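Long-range contacts in serine-tRNA ligase (Naegleria fowleri, PDB 6BLJ), which probably attaches serine to its cognate tRNA in the cytoplasm, activating the amino acid with ATP, and is captured here with AMP in its active site: residues R31-D36 against N152-T157; C188-D193 against I455-Q460; E337-T342 against C438-S443; V373-S378 against K387-E392. One frame throughout, in Å; residues are numbered along the deposited sequence.

Interaction 1 of 4, residues R31-D36 against N152-T157; sequences RRRFAD and NIVHET
The backbone oxygen of Asn152 is gripped twice by Arg33, whose NE and NH2 both lie 3.0 Å from that O. Both bonds lie in the guanidinium plane, so one carbonyl fixes the rotation of the whole group; the remaining nitrogen, NH1, is taken by the carbonyl of Asn382. Arginine suits this buried place because its several N-H groups can serve separate backbone oxygens. The methyl CG2 of Val154 sits over one face of the guanidinium, 3.6 Å from Arg33 NE. Arg32 leaves the same helix end with its chain extended from CG to NE, long enough to span to Glu156. There its NH1 forms a salt bridge to OE1 of Glu156 at 3.1 Å, met from above the carboxylate plane, the two flat groups being turned 67° apart. The bend at chi2 (65°) carries the glutamate's carboxylate back to the arginine. A water accepts from Arg32 NH1 and donates to Val154 O, 2.7 Å away, tying the salt bridge to the loop backbone. Phe34, with positive phi, closes the helix in a Schellman motif, and two successive arginines thus fasten a helix C-terminus to the loop that follows helix 114-147.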
# COMPACT_ATOMS: atom_id res chain seq x y z
N ARG A 31 -29.95 3.32 5.00
CA ARG A 31 -30.18 4.75 4.80
C ARG A 31 -29.52 5.57 5.90
O ARG A 31 -28.89 6.60 5.62
CB ARG A 31 -31.68 5.04 4.73
CG ARG A 31 -32.34 4.54 3.45
CD ARG A 31 -33.76 5.06 3.29
NE ARG A 31 -34.68 4.36 4.18
CZ ARG A 31 -35.41 3.31 3.81
NH1 ARG A 31 -35.32 2.84 2.57
NH2 ARG A 31 -36.23 2.73 4.68
N ARG A 32 -29.65 5.14 7.16
CA ARG A 32 -28.98 5.84 8.25
C ARG A 32 -27.47 5.82 8.10
O ARG A 32 -26.79 6.78 8.49
CB ARG A 32 -29.41 5.25 9.59
CG ARG A 32 -30.92 5.43 9.86
CD ARG A 32 -31.36 4.78 11.16
NE ARG A 32 -32.73 5.17 11.52
CZ ARG A 32 -33.49 4.52 12.40
NH1 ARG A 32 -33.03 3.44 13.02
NH2 ARG A 32 -34.72 4.95 12.65
N ARG A 33 -26.91 4.75 7.53
CA ARG A 33 -25.48 4.70 7.25
C ARG A 33 -25.11 5.48 6.00
O ARG A 33 -23.92 5.59 5.69
CB ARG A 33 -25.01 3.24 7.09
CG ARG A 33 -25.06 2.41 8.36
CD ARG A 33 -24.45 1.03 8.16
NE ARG A 33 -24.26 0.33 9.43
CZ ARG A 33 -23.21 0.50 10.23
NH1 ARG A 33 -22.27 1.36 9.89
NH2 ARG A 33 -23.11 -0.18 11.37
N PHE A 34 -26.10 6.00 5.27
CA PHE A 34 -25.86 6.63 3.97
C PHE A 34 -25.04 5.68 3.09
O PHE A 34 -24.03 6.05 2.49
CB PHE A 34 -25.18 8.00 4.14
CG PHE A 34 -26.04 8.98 4.87
CD1 PHE A 34 -26.88 9.84 4.18
CD2 PHE A 34 -26.08 9.00 6.26
CE1 PHE A 34 -27.71 10.72 4.85
CE2 PHE A 34 -26.90 9.87 6.95
CZ PHE A 34 -27.71 10.74 6.24
N ALA A 35 -25.48 4.42 3.06
CA ALA A 35 -24.80 3.36 2.33
C ALA A 35 -25.72 2.84 1.21
O ALA A 35 -26.77 3.42 0.91
CB ALA A 35 -24.36 2.24 3.28
N ASP A 36 -25.31 1.74 0.59
CA ASP A 36 -26.02 1.23 -0.58
C ASP A 36 -27.27 0.48 -0.12
O ASP A 36 -27.18 -0.63 0.41
CB ASP A 36 -25.09 0.34 -1.40
CG ASP A 36 -25.71 -0.10 -2.72
OD1 ASP A 36 -26.87 0.25 -3.02
OD2 ASP A 36 -25.00 -0.80 -3.47
N ASN A 152 -23.67 -3.45 10.14
CA ASN A 152 -24.46 -3.85 11.29
C ASN A 152 -25.67 -2.93 11.45
O ASN A 152 -25.66 -1.77 11.04
CB ASN A 152 -23.59 -3.82 12.55
CG ASN A 152 -24.13 -4.71 13.67
OD1 ASN A 152 -25.18 -5.32 13.53
ND2 ASN A 152 -23.40 -4.78 14.77
N ILE A 153 -26.75 -3.47 12.02
CA ILE A 153 -27.96 -2.67 12.24
C ILE A 153 -27.65 -1.52 13.19
O ILE A 153 -27.16 -1.72 14.31
CB ILE A 153 -29.09 -3.56 12.76
CG1 ILE A 153 -29.35 -4.70 11.78
CG2 ILE A 153 -30.36 -2.74 12.97
CD1 ILE A 153 -29.79 -4.21 10.41
N VAL A 154 -27.91 -0.29 12.73
CA VAL A 154 -27.65 0.89 13.54
C VAL A 154 -28.71 1.01 14.62
O VAL A 154 -29.91 0.95 14.35
CB VAL A 154 -27.61 2.14 12.64
CG1 VAL A 154 -27.46 3.40 13.47
CG2 VAL A 154 -26.45 2.03 11.65
N HIS A 155 -28.26 1.23 15.86
CA HIS A 155 -29.17 1.30 16.99
C HIS A 155 -30.07 2.54 16.92
O HIS A 155 -29.66 3.60 16.45
CB HIS A 155 -28.37 1.31 18.30
CG HIS A 155 -29.21 1.07 19.52
ND1 HIS A 155 -29.71 2.10 20.28
CD2 HIS A 155 -29.61 -0.07 20.12
CE1 HIS A 155 -30.40 1.60 21.29
NE2 HIS A 155 -30.35 0.28 21.22
N GLU A 156 -31.28 2.40 17.47
CA GLU A 156 -32.28 3.47 17.41
C GLU A 156 -31.85 4.75 18.13
O GLU A 156 -32.37 5.82 17.82
CB GLU A 156 -33.61 2.97 17.97
CG GLU A 156 -34.79 3.93 17.75
CD GLU A 156 -35.16 4.11 16.27
OE1 GLU A 156 -34.97 3.17 15.48
OE2 GLU A 156 -35.64 5.21 15.91
N THR A 157 -30.95 4.67 19.11
CA THR A 157 -30.53 5.88 19.82
C THR A 157 -29.41 6.64 19.12
O THR A 157 -28.96 7.67 19.64
CB THR A 157 -30.09 5.54 21.24
OG1 THR A 157 -29.00 4.60 21.20
CG2 THR A 157 -31.27 4.95 22.06
O HOH W 1 -31.14 1.23 11.97

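Interaction 2 of 4, residues C188-D193 against I455-Q460; sequences CLKHID and IVENYQ
The flat amide of Gln460 has Leu189 N at OE1, in the plane of its carbonyl, and Glu457 O at NE2, in the amide plane; the imidazole of His191 and the carboxylate of Glu457 lie nearly parallel, their planes 14° apart, with Glu457 OE2 3.3 Å from His191 CD2. Here the C-terminal end of helix 448-458 docks against the N-terminus of helix 191-197, with Lys190 in the N-cap position. Gln460 OE1 accepts from Leu189 N at 2.7 Å, on a lone pair. Its NE2 gives one bond to Leu189 O at 3.1 Å and another to Glu457 O at 2.9 Å, so three bonds hold the amide and fix which end is oxygen. Glutamine suits the place because it donates and accepts at once. With CG set between the backbone N and carbonyl carbon (chi1 68°), its extended chain reaches across to Leu189. Cys188 CB packs against the amide nitrogen, and Val456 CG2 lies 3.9 Å from His191 CB. Glu457 reaches the start of helix 191-197, where a negative charge should be favoured by the helix dipole; its OE1 accepts from Gly397 N. Glu457 OE2 is met on its anti side by His191 N at 2.8 Å.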
# COMPACT_ATOMS: atom_id res chain seq x y z
N CYS A 188 -2.99 29.75 28.43
CA CYS A 188 -2.55 28.36 28.46
C CYS A 188 -1.70 28.02 27.24
O CYS A 188 -2.05 28.37 26.11
CB CYS A 188 -3.75 27.42 28.52
SG CYS A 188 -4.55 27.33 30.14
N LEU A 189 -0.58 27.33 27.48
CA LEU A 189 0.25 26.83 26.39
C LEU A 189 -0.32 25.51 25.85
O LEU A 189 -1.05 24.79 26.53
CB LEU A 189 1.68 26.60 26.87
CG LEU A 189 2.48 27.80 27.38
CD1 LEU A 189 3.82 27.32 27.92
CD2 LEU A 189 2.69 28.76 26.23
N LYS A 190 0.06 25.21 24.61
CA LYS A 190 -0.23 23.96 23.92
C LYS A 190 0.72 22.85 24.38
O LYS A 190 1.86 23.12 24.77
CB LYS A 190 -0.06 24.20 22.41
CG LYS A 190 -0.83 23.30 21.48
CD LYS A 190 -0.70 23.82 20.04
CE LYS A 190 -1.14 25.27 19.91
NZ LYS A 190 -2.63 25.45 19.88
N HIS A 191 0.26 21.59 24.27
CA HIS A 191 1.04 20.47 24.81
C HIS A 191 2.48 20.43 24.28
O HIS A 191 3.42 20.18 25.04
CB HIS A 191 0.33 19.14 24.53
CG HIS A 191 -0.08 18.94 23.10
ND1 HIS A 191 0.78 18.46 22.14
CD2 HIS A 191 -1.27 19.16 22.48
CE1 HIS A 191 0.14 18.40 20.98
NE2 HIS A 191 -1.10 18.82 21.16
N ILE A 192 2.70 20.68 22.98
CA ILE A 192 4.05 20.53 22.43
C ILE A 192 5.02 21.53 23.07
O ILE A 192 6.16 21.19 23.41
CB ILE A 192 4.06 20.63 20.89
CG1 ILE A 192 5.48 20.34 20.36
CG2 ILE A 192 3.58 22.01 20.41
CD1 ILE A 192 5.57 20.37 18.87
N ASP A 193 4.58 22.78 23.27
CA ASP A 193 5.44 23.78 23.90
C ASP A 193 5.72 23.44 25.35
O ASP A 193 6.86 23.57 25.82
CB ASP A 193 4.81 25.17 23.79
CG ASP A 193 4.65 25.61 22.35
OD1 ASP A 193 5.65 25.54 21.61
OD2 ASP A 193 3.54 26.00 21.95
N ILE A 455 -3.21 16.06 29.90
CA ILE A 455 -2.82 16.32 31.28
C ILE A 455 -1.94 17.56 31.36
O ILE A 455 -2.18 18.46 32.18
CB ILE A 455 -2.11 15.10 31.89
CG1 ILE A 455 -3.11 13.97 32.14
CG2 ILE A 455 -1.36 15.49 33.19
CD1 ILE A 455 -2.45 12.67 32.61
N VAL A 456 -0.91 17.65 30.51
CA VAL A 456 0.03 18.75 30.70
C VAL A 456 -0.64 20.09 30.42
O VAL A 456 -0.29 21.09 31.06
CB VAL A 456 1.32 18.54 29.86
CG1 VAL A 456 2.03 17.21 30.24
CG2 VAL A 456 1.07 18.64 28.36
N GLU A 457 -1.62 20.14 29.50
CA GLU A 457 -2.34 21.39 29.26
C GLU A 457 -3.25 21.77 30.42
O GLU A 457 -3.33 22.94 30.80
CB GLU A 457 -3.15 21.32 27.97
CG GLU A 457 -2.29 21.39 26.70
CD GLU A 457 -3.12 21.63 25.44
OE1 GLU A 457 -4.34 21.93 25.54
OE2 GLU A 457 -2.55 21.51 24.34
N ASN A 458 -3.94 20.79 31.01
CA ASN A 458 -4.87 21.14 32.07
C ASN A 458 -4.19 21.39 33.41
O ASN A 458 -4.76 22.10 34.24
CB ASN A 458 -5.92 20.04 32.22
CG ASN A 458 -6.98 20.12 31.15
OD1 ASN A 458 -7.88 20.96 31.22
ND2 ASN A 458 -6.86 19.28 30.13
N TYR A 459 -2.99 20.85 33.62
CA TYR A 459 -2.27 20.97 34.89
C TYR A 459 -1.07 21.92 34.81
O TYR A 459 -0.26 21.96 35.73
CB TYR A 459 -1.83 19.58 35.38
CG TYR A 459 -2.97 18.79 35.98
CD1 TYR A 459 -3.21 18.81 37.35
CD2 TYR A 459 -3.84 18.05 35.17
CE1 TYR A 459 -4.28 18.10 37.92
CE2 TYR A 459 -4.93 17.35 35.73
CZ TYR A 459 -5.13 17.38 37.11
OH TYR A 459 -6.18 16.69 37.69
N GLN A 460 -0.95 22.68 33.72
CA GLN A 460 0.17 23.59 33.57
C GLN A 460 0.07 24.75 34.55
O GLN A 460 -1.02 25.13 34.99
CB GLN A 460 0.23 24.13 32.13
CG GLN A 460 -0.93 25.05 31.76
CD GLN A 460 -0.87 25.53 30.32
OE1 GLN A 460 -0.00 26.33 29.95
NE2 GLN A 460 -1.78 25.01 29.49

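Interaction 3 of 4, residues E337-T342 against C438-S443; sequences EQFVVT and CHMLNS
Strands 337-342 and 439-443 run antiparallel, their axes 4.7 Å apart at closest approach and 169° between their directions, and six backbone hydrogen bonds join the pairs Gln338-Ser443, Val340-Leu441 and Thr342-His439. On the sheet face that bears Phe339, Val341 and Met440, a Met-aromatic contact forms: Met440 SD sits at the ring edge, 3.7 Å from Phe339 CZ, while the Leu441 carbonyl oxygen lies over one face of the Phe339 ring, toward its rim. With CG anti to the backbone N (chi1 -173°), the ring is carried toward Met440, and the extended, flexible methionine follows the rim with its CE methyl in the ring plane. Farther along, Val341 CG1 packs on Cys438 CB at 3.8 Å. The opposite sheet face carries Thr342, whose CG2 touches Leu441 CD1 at 3.7 Å, and Gln338, whose amide is engaged by Asn359 and Met356 O of helix 348-366. Next to the Gln338-Ser443 pair, Asn442 ND2 donates to Glu337 OE2 at 3.1 Å, and Lys335 forms a salt bridge to OE1. The carboxylate is thus held at both oxygens. With the side chain of Glu337 about 6 Å from the bound AMP and Lys335 in its pocket, these strands form part of the antiparallel sheet underlying the active site of class II tRNA synthetases.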
# COMPACT_ATOMS: atom_id res chain seq x y z
N GLU A 337 -7.00 -0.80 26.92
CA GLU A 337 -8.25 -1.02 26.21
C GLU A 337 -9.19 -1.89 27.05
O GLU A 337 -8.76 -2.87 27.67
CB GLU A 337 -7.96 -1.69 24.84
CG GLU A 337 -9.18 -1.96 23.97
CD GLU A 337 -9.65 -0.71 23.22
OE1 GLU A 337 -9.02 0.36 23.38
OE2 GLU A 337 -10.63 -0.82 22.46
N GLN A 338 -10.47 -1.50 27.10
CA GLN A 338 -11.53 -2.37 27.61
C GLN A 338 -12.07 -3.23 26.47
O GLN A 338 -12.38 -2.70 25.40
CB GLN A 338 -12.69 -1.59 28.21
CG GLN A 338 -12.36 -0.63 29.35
CD GLN A 338 -13.61 0.14 29.78
OE1 GLN A 338 -14.48 -0.40 30.45
NE2 GLN A 338 -13.71 1.40 29.39
N PHE A 339 -12.18 -4.53 26.70
CA PHE A 339 -12.71 -5.47 25.71
C PHE A 339 -13.61 -6.47 26.43
O PHE A 339 -13.18 -7.08 27.42
CB PHE A 339 -11.57 -6.20 24.97
CG PHE A 339 -12.05 -7.06 23.82
CD1 PHE A 339 -12.57 -8.33 24.03
CD2 PHE A 339 -11.98 -6.58 22.52
CE1 PHE A 339 -13.02 -9.11 22.98
CE2 PHE A 339 -12.42 -7.35 21.45
CZ PHE A 339 -12.95 -8.61 21.68
N VAL A 340 -14.86 -6.61 25.98
CA VAL A 340 -15.83 -7.46 26.67
C VAL A 340 -16.58 -8.35 25.69
O VAL A 340 -17.03 -7.89 24.63
CB VAL A 340 -16.83 -6.63 27.50
CG1 VAL A 340 -17.75 -7.56 28.31
CG2 VAL A 340 -16.09 -5.67 28.45
N VAL A 341 -16.72 -9.63 26.05
CA VAL A 341 -17.61 -10.57 25.38
C VAL A 341 -18.84 -10.75 26.26
O VAL A 341 -18.71 -11.04 27.46
CB VAL A 341 -16.91 -11.93 25.15
CG1 VAL A 341 -17.80 -12.87 24.33
CG2 VAL A 341 -15.51 -11.75 24.53
N THR A 342 -20.04 -10.58 25.70
CA THR A 342 -21.26 -10.76 26.50
C THR A 342 -22.21 -11.77 25.87
O THR A 342 -22.11 -12.12 24.69
CB THR A 342 -22.04 -9.46 26.71
OG1 THR A 342 -22.78 -9.15 25.52
CG2 THR A 342 -21.11 -8.31 27.07
N CYS A 438 -22.16 -14.75 20.38
CA CYS A 438 -21.95 -13.77 21.44
C CYS A 438 -21.92 -12.36 20.86
O CYS A 438 -21.89 -12.16 19.65
CB CYS A 438 -20.65 -14.05 22.19
SG CYS A 438 -20.61 -15.65 23.05
N HIS A 439 -21.92 -11.37 21.76
CA HIS A 439 -21.67 -9.99 21.39
C HIS A 439 -20.29 -9.57 21.88
O HIS A 439 -19.80 -10.08 22.89
CB HIS A 439 -22.70 -9.03 22.00
CG HIS A 439 -24.08 -9.19 21.44
ND1 HIS A 439 -25.09 -8.27 21.67
CD2 HIS A 439 -24.62 -10.16 20.67
CE1 HIS A 439 -26.19 -8.68 21.07
NE2 HIS A 439 -25.94 -9.82 20.45
N MET A 440 -19.68 -8.62 21.16
CA MET A 440 -18.38 -8.07 21.52
C MET A 440 -18.44 -6.55 21.53
O MET A 440 -19.04 -5.93 20.65
CB MET A 440 -17.27 -8.53 20.56
CG MET A 440 -16.62 -9.86 20.89
SD MET A 440 -15.43 -10.30 19.60
CE MET A 440 -14.69 -11.72 20.40
N LEU A 441 -17.77 -5.96 22.53
CA LEU A 441 -17.65 -4.52 22.69
C LEU A 441 -16.20 -4.15 22.96
O LEU A 441 -15.43 -4.96 23.50
CB LEU A 441 -18.50 -4.00 23.86
CG LEU A 441 -19.99 -4.35 23.87
CD1 LEU A 441 -20.23 -5.63 24.66
CD2 LEU A 441 -20.80 -3.18 24.44
N ASN A 442 -15.83 -2.92 22.62
CA ASN A 442 -14.53 -2.39 23.01
C ASN A 442 -14.65 -0.91 23.34
O ASN A 442 -15.50 -0.21 22.80
CB ASN A 442 -13.48 -2.58 21.91
CG ASN A 442 -13.74 -1.71 20.70
OD1 ASN A 442 -14.52 -2.06 19.83
ND2 ASN A 442 -13.09 -0.56 20.65
N SER A 443 -13.78 -0.46 24.23
CA SER A 443 -13.69 0.95 24.60
C SER A 443 -12.28 1.27 25.07
O SER A 443 -11.75 0.58 25.94
CB SER A 443 -14.68 1.31 25.71
OG SER A 443 -14.54 2.69 26.03

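Interaction 4 of 4, residues V373-S378 against K387-E392; sequences VVNIVS and KKFDLE
Val374 and Asp390 form the hydrogen-bonded pair of this antiparallel hairpin: Val374 N donates to Asp390 O at 2.8 Å, and Asp390 N returns a bond to Val374 O at 2.9 Å. Beyond the pair, Ile376 N bonds to Lys388 O at 3.1 Å, carrying the backbone pairing one step further along. On the face carrying Val373, Asn375, Phe389 and Leu391, the Phe389 ring spans two neighbours, its CD2 reaching Val373 CG1 at 3.6 Å and its CE1 meeting Asn375 CB at 3.7 Å. A broad ring suits this place because it fills the width between a branched valine and a short amide, whose OD1 lies at its edge. Ile376 lays CD1 against the carboxylate of Asp390, 3.6 Å from OD2. Within strand 387-392, Lys388 is bent at chi3 (107°) and chi4 (77°), which curls the chain back to Asp390 and brings NZ to the syn lone pair of OD1 at 2.8 Å. Farther out, Phe353 of helix 348-366 meets Phe389 edge-to-face, Asn375 ND2 donates to Thr157 O, and Arg372 pairs with Glu392. The side chain of Lys388 comes about 5 Å from the bound AMP; the salt bridge pairs this lysine with Asp390, and the aliphatic Ile376 packs against both, so that a charged pair beside the nucleotide is flanked by a greasy side chain.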
# COMPACT_ATOMS: atom_id res chain seq x y z
N VAL A 373 -19.31 13.67 26.61
CA VAL A 373 -19.67 12.41 25.96
C VAL A 373 -20.44 12.74 24.69
O VAL A 373 -21.39 13.52 24.73
CB VAL A 373 -20.52 11.53 26.89
CG1 VAL A 373 -20.87 10.22 26.20
CG2 VAL A 373 -19.80 11.30 28.20
N VAL A 374 -20.06 12.12 23.58
CA VAL A 374 -20.66 12.46 22.30
C VAL A 374 -21.16 11.20 21.60
O VAL A 374 -20.52 10.15 21.61
CB VAL A 374 -19.69 13.25 21.38
CG1 VAL A 374 -19.29 14.56 22.06
CG2 VAL A 374 -18.49 12.42 21.04
N ASN A 375 -22.36 11.34 21.02
CA ASN A 375 -23.07 10.27 20.33
C ASN A 375 -22.76 10.40 18.84
O ASN A 375 -23.21 11.35 18.19
CB ASN A 375 -24.57 10.40 20.62
CG ASN A 375 -25.40 9.27 20.02
OD1 ASN A 375 -24.87 8.35 19.39
ND2 ASN A 375 -26.70 9.33 20.24
N ILE A 376 -21.99 9.45 18.30
CA ILE A 376 -21.43 9.57 16.95
C ILE A 376 -22.51 9.30 15.91
O ILE A 376 -23.21 8.28 15.97
CB ILE A 376 -20.24 8.60 16.77
CG1 ILE A 376 -19.10 8.92 17.75
CG2 ILE A 376 -19.69 8.68 15.33
CD1 ILE A 376 -18.51 10.30 17.56
N VAL A 377 -22.60 10.19 14.91
CA VAL A 377 -23.69 10.13 13.94
C VAL A 377 -23.64 8.83 13.13
O VAL A 377 -22.58 8.25 12.89
CB VAL A 377 -23.66 11.35 13.01
CG1 VAL A 377 -23.83 12.63 13.81
CG2 VAL A 377 -22.37 11.40 12.18
N SER A 378 -24.82 8.39 12.69
CA SER A 378 -24.95 7.08 12.04
C SER A 378 -24.07 6.97 10.80
O SER A 378 -23.53 5.89 10.52
CB SER A 378 -26.41 6.83 11.67
OG SER A 378 -26.89 7.89 10.87
N LYS A 387 -23.38 1.23 17.50
CA LYS A 387 -23.44 2.48 18.24
C LYS A 387 -22.05 2.80 18.75
O LYS A 387 -21.30 1.90 19.13
CB LYS A 387 -24.42 2.40 19.42
CG LYS A 387 -24.53 3.71 20.22
CD LYS A 387 -25.54 3.58 21.38
CE LYS A 387 -25.71 4.92 22.10
NZ LYS A 387 -26.87 4.90 23.02
N LYS A 388 -21.72 4.09 18.81
CA LYS A 388 -20.41 4.52 19.28
C LYS A 388 -20.55 5.81 20.08
O LYS A 388 -21.16 6.78 19.61
CB LYS A 388 -19.44 4.71 18.11
CG LYS A 388 -18.00 5.09 18.48
CD LYS A 388 -17.05 4.74 17.35
CE LYS A 388 -16.55 5.97 16.63
NZ LYS A 388 -15.49 6.71 17.38
N PHE A 389 -20.01 5.80 21.30
CA PHE A 389 -19.84 6.99 22.12
C PHE A 389 -18.35 7.34 22.15
O PHE A 389 -17.51 6.45 22.33
CB PHE A 389 -20.31 6.78 23.57
CG PHE A 389 -21.78 7.09 23.81
CD1 PHE A 389 -22.63 7.40 22.77
CD2 PHE A 389 -22.29 7.06 25.10
CE1 PHE A 389 -23.98 7.69 23.01
CE2 PHE A 389 -23.63 7.34 25.35
CZ PHE A 389 -24.48 7.65 24.31
N ASP A 390 -18.03 8.61 21.97
CA ASP A 390 -16.68 9.09 22.23
C ASP A 390 -16.67 9.95 23.48
O ASP A 390 -17.67 10.59 23.82
CB ASP A 390 -16.13 9.93 21.08
CG ASP A 390 -15.78 9.11 19.84
OD1 ASP A 390 -16.08 7.89 19.82
OD2 ASP A 390 -15.22 9.70 18.90
N LEU A 391 -15.54 9.93 24.18
CA LEU A 391 -15.24 10.93 25.20
C LEU A 391 -14.27 11.92 24.59
O LEU A 391 -13.18 11.53 24.15
CB LEU A 391 -14.61 10.31 26.46
CG LEU A 391 -15.37 9.35 27.35
CD1 LEU A 391 -14.59 9.15 28.65
CD2 LEU A 391 -16.74 9.90 27.64
N GLU A 392 -14.66 13.19 24.54
CA GLU A 392 -13.82 14.27 24.03
C GLU A 392 -13.39 15.12 25.22
O GLU A 392 -14.24 15.64 25.95
CB GLU A 392 -14.57 15.11 23.00
CG GLU A 392 -15.01 14.33 21.73
CD GLU A 392 -15.72 15.22 20.71
OE1 GLU A 392 -16.17 16.34 21.08
OE2 GLU A 392 -15.86 14.78 19.57
O HOH W 2 -23.36 6.25 17.80

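Overall arrangement
Interaction 1 comes first along the chain and is complete before the others open; interaction 2 then closes a long loop in which interaction 3 is nested, and interaction 4 lies inside interaction 3. Interactions 3 and 4 belong to the same mixed sheet, their centres about 17 Å apart, and both approach the AMP site. Interaction 1, centred about 14 Å from interaction 4, touches it directly: Arg32 O meets Ser378 OG and Thr157 OG1 meets Lys387 NZ, which couples the N-terminal helical region to the catalytic sheet. Interaction 2 stands apart, about 39 Å from interaction 1 between centres, on helix 448-458, which directly follows the strand of interaction 3.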